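Long-range contacts in jasmonate-induced oxygenase 2 (Arabidopsis thaliana, PDB 6LSV), which hydroxylates jasmonate to 12-hydroxyjasmonate with iron, 2-oxoglutarate and O2, acting on a stress hormone that triggers plant defence: residues D306-P311 with P326-Q331; V265-Q270 with S277-V282. All coordinates share one frame; numbering follows the deposited sequence.

Contact 1 of 2, residues D306-P311 with P326-Q331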
ATOM      1  N   ASP A 306      -5.845  14.392 -11.261  1.00 29.01           N
ATOM      2  CA  ASP A 306      -5.475  15.677 -11.840  1.00 33.42           C
ATOM      3  C   ASP A 306      -5.774  16.853 -10.915  1.00 30.60           C
ATOM      4  O   ASP A 306      -5.553  18.007 -11.302  1.00 32.69           O
ATOM      5  CB  ASP A 306      -6.163  15.882 -13.194  1.00 32.25           C
ATOM      6  CG  ASP A 306      -7.656  15.607 -13.149  1.00 38.14           C
ATOM      7  OD1 ASP A 306      -8.202  15.421 -12.043  1.00 32.22           O
ATOM      8  OD2 ASP A 306      -8.290  15.594 -14.226  1.00 45.88           O
ATOM      9  N   ILE A 307      -6.259  16.590  -9.706  1.00 26.19           N
ATOM     10  CA  ILE A 307      -6.481  17.644  -8.721  1.00 29.04           C
ATOM     11  C   ILE A 307      -5.138  18.050  -8.126  1.00 25.05           C
ATOM     12  O   ILE A 307      -4.409  17.192  -7.605  1.00 26.04           O
ATOM     13  CB  ILE A 307      -7.443  17.186  -7.615  1.00 27.86           C
ATOM     14  CG1 ILE A 307      -8.849  16.956  -8.170  1.00 23.53           C
ATOM     15  CG2 ILE A 307      -7.471  18.200  -6.480  1.00 27.34           C
ATOM     16  CD1 ILE A 307      -9.856  16.581  -7.098  1.00 28.40           C
ATOM     17  N   PRO A 308      -4.763  19.327  -8.186  1.00 25.94           N
ATOM     18  CA  PRO A 308      -3.542  19.771  -7.494  1.00 25.29           C
ATOM     19  C   PRO A 308      -3.713  19.642  -5.987  1.00 28.45           C
ATOM     20  O   PRO A 308      -4.569  20.294  -5.387  1.00 28.11           O
ATOM     21  CB  PRO A 308      -3.391  21.234  -7.930  1.00 15.95           C
ATOM     22  CG  PRO A 308      -4.213  21.360  -9.169  1.00 15.51           C
ATOM     23  CD  PRO A 308      -5.351  20.388  -9.016  1.00 23.55           C
ATOM     24  N   ILE A 309      -2.902  18.783  -5.384  1.00 27.95           N
ATOM     25  CA  ILE A 309      -2.966  18.512  -3.955  1.00 24.55           C
ATOM     26  C   ILE A 309      -2.038  19.477  -3.233  1.00 30.03           C
ATOM     27  O   ILE A 309      -0.869  19.632  -3.611  1.00 30.62           O
ATOM     28  CB  ILE A 309      -2.579  17.054  -3.658  1.00 28.41           C
ATOM     29  CG1 ILE A 309      -3.610  16.092  -4.255  1.00 23.00           C
ATOM     30  CG2 ILE A 309      -2.418  16.835  -2.158  1.00 26.84           C
ATOM     31  CD1 ILE A 309      -5.011  16.301  -3.740  1.00 21.81           C
ATOM     32  N   GLN A 310      -2.554  20.127  -2.198  1.00 24.36           N
ATOM     33  CA  GLN A 310      -1.755  21.020  -1.371  1.00 33.17           C
ATOM     34  C   GLN A 310      -2.343  21.017   0.029  1.00 27.08           C
ATOM     35  O   GLN A 310      -3.459  20.527   0.241  1.00 25.43           O
ATOM     36  CB  GLN A 310      -1.715  22.442  -1.949  1.00 29.54           C
ATOM     37  CG  GLN A 310      -3.066  23.043  -2.273  1.00 29.91           C
ATOM     38  CD  GLN A 310      -2.948  24.477  -2.745  1.00 31.08           C
ATOM     39  OE1 GLN A 310      -2.205  25.269  -2.167  1.00 38.41           O
ATOM     40  NE2 GLN A 310      -3.666  24.815  -3.809  1.00 26.57           N
ATOM     41  N   PRO A 311      -1.607  21.527   1.015  1.00 23.85           N
ATOM     42  CA  PRO A 311      -2.162  21.623   2.372  1.00 26.34           C
ATOM     43  C   PRO A 311      -3.493  22.358   2.385  1.00 21.99           C
ATOM     44  O   PRO A 311      -3.651  23.408   1.759  1.00 27.95           O
ATOM     45  CB  PRO A 311      -1.083  22.395   3.136  1.00 30.12           C
ATOM     46  CG  PRO A 311       0.178  22.072   2.424  1.00 27.19           C
ATOM     47  CD  PRO A 311      -0.178  21.896   0.977  1.00 19.60           C
ATOM     48  N   PRO A 326       1.657  22.971  -4.442  1.00 33.22           N
ATOM     49  CA  PRO A 326       0.636  22.131  -5.082  1.00 30.56           C
ATOM     50  C   PRO A 326       1.240  21.203  -6.127  1.00 29.14           C
ATOM     51  O   PRO A 326       2.162  21.572  -6.859  1.00 25.34           O
ATOM     52  CB  PRO A 326      -0.309  23.152  -5.726  1.00 37.35           C
ATOM     53  CG  PRO A 326       0.535  24.380  -5.908  1.00 25.17           C
ATOM     54  CD  PRO A 326       1.449  24.402  -4.723  1.00 23.57           C
ATOM     55  N   MET A 327       0.701  19.985  -6.191  1.00 28.15           N
ATOM     56  CA  MET A 327       1.128  19.001  -7.179  1.00 25.82           C
ATOM     57  C   MET A 327       0.039  17.951  -7.317  1.00 27.32           C
ATOM     58  O   MET A 327      -0.447  17.426  -6.310  1.00 27.40           O
ATOM     59  CB  MET A 327       2.459  18.347  -6.779  1.00 26.70           C
ATOM     60  CG  MET A 327       2.969  17.310  -7.773  1.00 25.56           C
ATOM     61  SD  MET A 327       4.496  16.492  -7.249  0.81 24.73           S
ATOM     62  CE  MET A 327       5.738  17.549  -7.985  1.00 17.31           C
ATOM     63  N   THR A 328      -0.350  17.653  -8.552  1.00 29.26           N
ATOM     64  CA  THR A 328      -1.343  16.615  -8.773  1.00 32.91           C
ATOM     65  C   THR A 328      -0.781  15.253  -8.377  1.00 31.41           C
ATOM     66  O   THR A 328       0.435  15.050  -8.299  1.00 31.11           O
ATOM     67  CB  THR A 328      -1.787  16.582 -10.236  1.00 30.42           C
ATOM     68  OG1 THR A 328      -0.719  16.076 -11.047  1.00 30.22           O
ATOM     69  CG2 THR A 328      -2.167  17.973 -10.713  1.00 22.66           C
ATOM     70  N   PHE A 329      -1.689  14.311  -8.115  1.00 25.61           N
ATOM     71  CA  PHE A 329      -1.259  12.945  -7.844  1.00 26.23           C
ATOM     72  C   PHE A 329      -0.728  12.262  -9.098  1.00 26.19           C
ATOM     73  O   PHE A 329       0.072  11.325  -8.991  1.00 23.53           O
ATOM     74  CB  PHE A 329      -2.406  12.134  -7.242  1.00 27.68           C
ATOM     75  CG  PHE A 329      -2.007  10.754  -6.816  1.00 23.56           C
ATOM     76  CD1 PHE A 329      -0.923  10.564  -5.973  1.00 23.44           C
ATOM     77  CD2 PHE A 329      -2.705   9.646  -7.265  1.00 19.42           C
ATOM     78  CE1 PHE A 329      -0.546   9.292  -5.582  1.00 22.71           C
ATOM     79  CE2 PHE A 329      -2.336   8.373  -6.878  1.00 22.76           C
ATOM     80  CZ  PHE A 329      -1.252   8.194  -6.034  1.00 22.52           C
ATOM     81  N   ASP A 330      -1.151  12.716 -10.279  1.00 27.61           N
ATOM     82  CA  ASP A 330      -0.566  12.213 -11.517  1.00 29.10           C
ATOM     83  C   ASP A 330       0.919  12.539 -11.595  1.00 29.27           C
ATOM     84  O   ASP A 330       1.726  11.701 -12.013  1.00 28.04           O
ATOM     85  CB  ASP A 330      -1.302  12.801 -12.717  1.00 33.84           C
ATOM     86  CG  ASP A 330      -2.457  11.940 -13.162  1.00 37.53           C
ATOM     87  OD1 ASP A 330      -2.431  10.725 -12.868  1.00 33.31           O
ATOM     88  OD2 ASP A 330      -3.383  12.475 -13.809  1.00 35.26           O
ATOM     89  N   GLN A 331       1.299  13.757 -11.201  1.00 28.01           N
ATOM     90  CA  GLN A 331       2.712  14.117 -11.176  1.00 23.33           C
ATOM     91  C   GLN A 331       3.440  13.394 -10.053  1.00 23.89           C
ATOM     92  O   GLN A 331       4.571  12.930 -10.235  1.00 23.91           O
ATOM     93  CB  GLN A 331       2.871  15.628 -11.009  1.00 22.50           C
ATOM     94  CG  GLN A 331       2.709  16.434 -12.277  1.00 30.70           C
ATOM     95  CD  GLN A 331       1.992  17.750 -12.031  1.00 39.86           C
ATOM     96  OE1 GLN A 331       2.286  18.459 -11.067  1.00 36.48           O
ATOM     97  NE2 GLN A 331       1.053  18.085 -12.906  1.00 49.04           N
TER
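Ile309 and Met327 pair in antiparallel fashion and grip each other twice through their backbones: Ile309 N donates to Met327 O at 3.0 Å, and Met327 N returns a bond of 3.0 Å to Ile309 O. Both side chains leave on the same face of this short ribbon. The pairing sets Ile309 CB against Met327 O; CG1 lies beside the backbone N (chi1 -66°), which puts CG2 opposite that N, and the buried side chain packs on Gln270 and Ile273 of helix 269-274. The ladder is extended by CA-H...O contacts, from Thr328 CA to Ile307 O at 3.3 Å and from Pro326 CA to Ile309 O at 3.3 Å.

The outer side is looser and faces solvent. Here Pro308 CB meets Pro326 CB at 4.2 Å, while Gln310 CB rests against Pro326 CA and CB, the two side chains meeting at a slant. Thr328 turns CG2 toward Asp306 O and uses OG1 within its own segment, where it accepts from Gln331 N at 3.1 Å and caps the helix. Asp306 CB points away from the other segment, and its OD1 forms a salt bridge with Lys304.

A short, weakly bonded antiparallel ribbon, resting on the Ile309-Met327 pair, thus runs straight into a helical N-cap at Thr328, and Phe329, the first residue of helix 329-332, carries the arrangement to the edge of the jasmonate pocket.

Contact 2 of 2, residues V265-Q270 with S277-V282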
ATOM      1  N   VAL A 265      -5.074   0.546   8.464  1.00 22.39           N
ATOM      2  CA  VAL A 265      -5.305   1.765   7.701  1.00 21.99           C
ATOM      3  C   VAL A 265      -4.010   2.560   7.709  1.00 22.18           C
ATOM      4  O   VAL A 265      -3.521   2.952   8.776  1.00 26.52           O
ATOM      5  CB  VAL A 265      -6.472   2.578   8.285  1.00 22.71           C
ATOM      6  CG1 VAL A 265      -6.787   3.779   7.412  1.00 18.03           C
ATOM      7  CG2 VAL A 265      -7.702   1.698   8.443  1.00 21.03           C
ATOM      8  N   ASN A 266      -3.441   2.781   6.530  1.00 24.77           N
ATOM      9  CA  ASN A 266      -2.200   3.529   6.389  1.00 24.55           C
ATOM     10  C   ASN A 266      -2.508   4.930   5.888  1.00 27.27           C
ATOM     11  O   ASN A 266      -3.199   5.093   4.877  1.00 27.82           O
ATOM     12  CB  ASN A 266      -1.239   2.837   5.419  1.00 28.20           C
ATOM     13  CG  ASN A 266      -0.565   1.622   6.024  1.00 35.29           C
ATOM     14  OD1 ASN A 266      -0.585   1.424   7.239  1.00 39.58           O
ATOM     15  ND2 ASN A 266       0.051   0.805   5.176  1.00 35.50           N
ATOM     16  N   ILE A 267      -2.006   5.936   6.601  1.00 25.77           N
ATOM     17  CA  ILE A 267      -1.991   7.288   6.063  1.00 23.50           C
ATOM     18  C   ILE A 267      -1.010   7.334   4.899  1.00 24.02           C
ATOM     19  O   ILE A 267       0.142   6.899   5.022  1.00 23.73           O
ATOM     20  CB  ILE A 267      -1.610   8.304   7.152  1.00 26.32           C
ATOM     21  CG1 ILE A 267      -2.622   8.277   8.305  1.00 24.94           C
ATOM     22  CG2 ILE A 267      -1.481   9.704   6.561  1.00 20.97           C
ATOM     23  CD1 ILE A 267      -3.980   8.845   7.952  1.00 22.45           C
ATOM     24  N   GLY A 268      -1.467   7.836   3.756  1.00 18.98           N
ATOM     25  CA  GLY A 268      -0.600   7.959   2.605  1.00 18.60           C
ATOM     26  C   GLY A 268       0.039   9.336   2.492  1.00 25.87           C
ATOM     27  O   GLY A 268      -0.260  10.254   3.261  1.00 20.30           O
ATOM     28  N   ASP A 269       0.930   9.459   1.504  1.00 20.67           N
ATOM     29  CA  ASP A 269       1.646  10.714   1.291  1.00 22.77           C
ATOM     30  C   ASP A 269       0.685  11.862   1.007  1.00 23.60           C
ATOM     31  O   ASP A 269       0.915  12.998   1.443  1.00 19.89           O
ATOM     32  CB  ASP A 269       2.644  10.560   0.141  1.00 22.20           C
ATOM     33  CG  ASP A 269       3.978   9.992   0.594  1.00 27.94           C
ATOM     34  OD1 ASP A 269       4.160   9.784   1.815  1.00 26.16           O
ATOM     35  OD2 ASP A 269       4.847   9.759  -0.275  1.00 29.82           O
ATOM     36  N   GLN A 270      -0.400  11.588   0.278  1.00 18.34           N
ATOM     37  CA  GLN A 270      -1.323  12.653  -0.097  1.00 21.54           C
ATOM     38  C   GLN A 270      -2.041  13.234   1.115  1.00 26.04           C
ATOM     39  O   GLN A 270      -2.303  14.442   1.156  1.00 26.31           O
ATOM     40  CB  GLN A 270      -2.332  12.135  -1.121  1.00 19.29           C
ATOM     41  CG  GLN A 270      -1.707  11.744  -2.450  1.00 23.52           C
ATOM     42  CD  GLN A 270      -0.764  12.808  -2.982  1.00 26.48           C
ATOM     43  OE1 GLN A 270      -1.149  13.965  -3.152  1.00 26.78           O
ATOM     44  NE2 GLN A 270       0.482  12.423  -3.239  1.00 19.94           N
ATOM     45  N   SER A 277       1.032  18.139   7.216  1.00 24.97           N
ATOM     46  CA  SER A 277       1.892  17.291   8.041  1.00 25.17           C
ATOM     47  C   SER A 277       1.356  17.061   9.450  1.00 27.27           C
ATOM     48  O   SER A 277       2.097  16.560  10.304  1.00 28.21           O
ATOM     49  CB  SER A 277       3.323  17.835   8.136  1.00 26.51           C
ATOM     50  OG  SER A 277       4.159  17.255   7.149  1.00 37.32           O
ATOM     51  N   THR A 278       0.096  17.400   9.730  1.00 24.90           N
ATOM     52  CA  THR A 278      -0.481  17.016  11.015  1.00 27.74           C
ATOM     53  C   THR A 278      -0.640  15.503  11.103  1.00 25.10           C
ATOM     54  O   THR A 278      -0.328  14.891  12.132  1.00 23.08           O
ATOM     55  CB  THR A 278      -1.825  17.710  11.237  1.00 27.75           C
ATOM     56  OG1 THR A 278      -1.673  19.123  11.053  1.00 27.49           O
ATOM     57  CG2 THR A 278      -2.330  17.435  12.647  1.00 25.98           C
ATOM     58  N   TYR A 279      -1.133  14.886  10.033  1.00 24.19           N
ATOM     59  CA  TYR A 279      -1.073  13.442   9.880  1.00 24.71           C
ATOM     60  C   TYR A 279       0.221  13.077   9.167  1.00 25.60           C
ATOM     61  O   TYR A 279       0.642  13.763   8.231  1.00 24.17           O
ATOM     62  CB  TYR A 279      -2.271  12.922   9.084  1.00 24.05           C
ATOM     63  CG  TYR A 279      -3.609  13.108   9.761  1.00 24.10           C
ATOM     64  CD1 TYR A 279      -3.705  13.251  11.136  1.00 25.51           C
ATOM     65  CD2 TYR A 279      -4.781  13.138   9.017  1.00 28.38           C
ATOM     66  CE1 TYR A 279      -4.930  13.418  11.752  1.00 24.82           C
ATOM     67  CE2 TYR A 279      -6.009  13.302   9.624  1.00 24.97           C
ATOM     68  CZ  TYR A 279      -6.077  13.443  10.990  1.00 26.55           C
ATOM     69  OH  TYR A 279      -7.299  13.613  11.596  1.00 29.43           O
ATOM     70  N   LYS A 280       0.857  12.004   9.620  1.00 24.49           N
ATOM     71  CA  LYS A 280       2.088  11.519   9.015  1.00 27.39           C
ATOM     72  C   LYS A 280       1.814  10.225   8.268  1.00 23.44           C
ATOM     73  O   LYS A 280       1.048   9.381   8.737  1.00 25.76           O
ATOM     74  CB  LYS A 280       3.171  11.294  10.072  1.00 27.35           C
ATOM     75  CG  LYS A 280       3.585  12.565  10.795  1.00 43.46           C
ATOM     76  CD  LYS A 280       4.158  13.589   9.824  1.00 35.88           C
ATOM     77  CE  LYS A 280       4.688  14.801  10.567  1.00 41.17           C
ATOM     78  NZ  LYS A 280       5.208  14.433  11.913  1.00 48.65           N
ATOM     79  N   SER A 281       2.430  10.072   7.100  1.00 18.10           N
ATOM     80  CA  SER A 281       2.328   8.816   6.374  1.00 20.63           C
ATOM     81  C   SER A 281       3.299   7.806   6.974  1.00 19.06           C
ATOM     82  O   SER A 281       4.473   8.117   7.195  1.00 23.70           O
ATOM     83  CB  SER A 281       2.607   9.023   4.884  1.00 18.42           C
ATOM     84  OG  SER A 281       3.924   9.496   4.654  1.00 21.95           O
ATOM     85  N   VAL A 282       2.801   6.602   7.258  1.00 19.15           N
ATOM     86  CA  VAL A 282       3.638   5.566   7.851  1.00 22.95           C
ATOM     87  C   VAL A 282       4.650   5.063   6.827  1.00 24.92           C
ATOM     88  O   VAL A 282       4.353   4.942   5.630  1.00 19.86           O
ATOM     89  CB  VAL A 282       2.772   4.414   8.390  1.00 29.87           C
ATOM     90  CG1 VAL A 282       1.946   3.782   7.268  1.00 24.59           C
ATOM     91  CG2 VAL A 282       3.641   3.368   9.075  1.00 24.94           C
TER
HETATM   92  O   HOH W   1       1.745   5.148   4.077  1.00 28.26           O
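Two side-chain torsions bring Asp269 and Ser281 together across the contact: chi1 of -86° swings the carboxylate of Asp269 back beside its own backbone N, and chi1 of 62° places the hydroxyl of Ser281 between its backbone N and carbonyl carbon. Asp269 OD1 and Ser281 OG consequently lie 2.9 Å apart. The carboxylate is engaged from several sides, for OD1 also bonds Ser228 OG and OD2 bonds Tyr332 OH.

Ile267 fills the middle of the contact. Its CB sits against the backbone oxygen of Lys280, and its CG2 reaches Tyr279 CB at 4.2 Å. The aromatic ring of Tyr279 then leads away to hydrogen-bond Leu183 O with its hydroxyl. At the end of strand 263-267, the carbonyl of Ile267 meets three groups of the opposing loop and its solvent: Ser281 CA in a CA-H...O contact, Val282 N through a weak bond of 3.5 Å, and a water that donates to Ile267 O at 2.6 Å. The same water donates to Val282 O at 3.0 Å, tying the two backbones together. Nearer the metal, Val282 CG1 sits over the face of the Asn266 amide, 3.5 Å from Asn266 OD1; Asn266 in turn packs on Asp229, an iron ligand, and Val282 O has a weak hydrogen bond with His284 ND1.

In this buried place Ile267 O is thus met by a water and a weak amide bond, and the Asp269 carboxylate by hydroxyls. The several hydroxyls around Asp269 would be expected to stabilise a carboxylate anion there, while the contacts of Asn266 with Asp229 and of Val282 with His284 are consistent with second-shell placing of two iron ligands.

How the contacts relate
Contact 2 is buried within the 2-oxoglutarate oxygenase core and joins a strand end and helix start to the loop leading to an iron ligand, combining a buried carboxylate, a water between two backbone carbonyls and apolar packing. Contact 1 lies at the surface, where backbone pairing does most of the work and Pro308, Pro326 and Gln310 are exposed. Chemistry thus follows depth. Their centres are 15 Å apart, yet they meet at Gln270, near the start of helix 269-274, which touches two residues of contact 1: its OE1 lies 3.3 Å from Ile309 CG2, and its NE2 3.6 Å from Phe329 CD1.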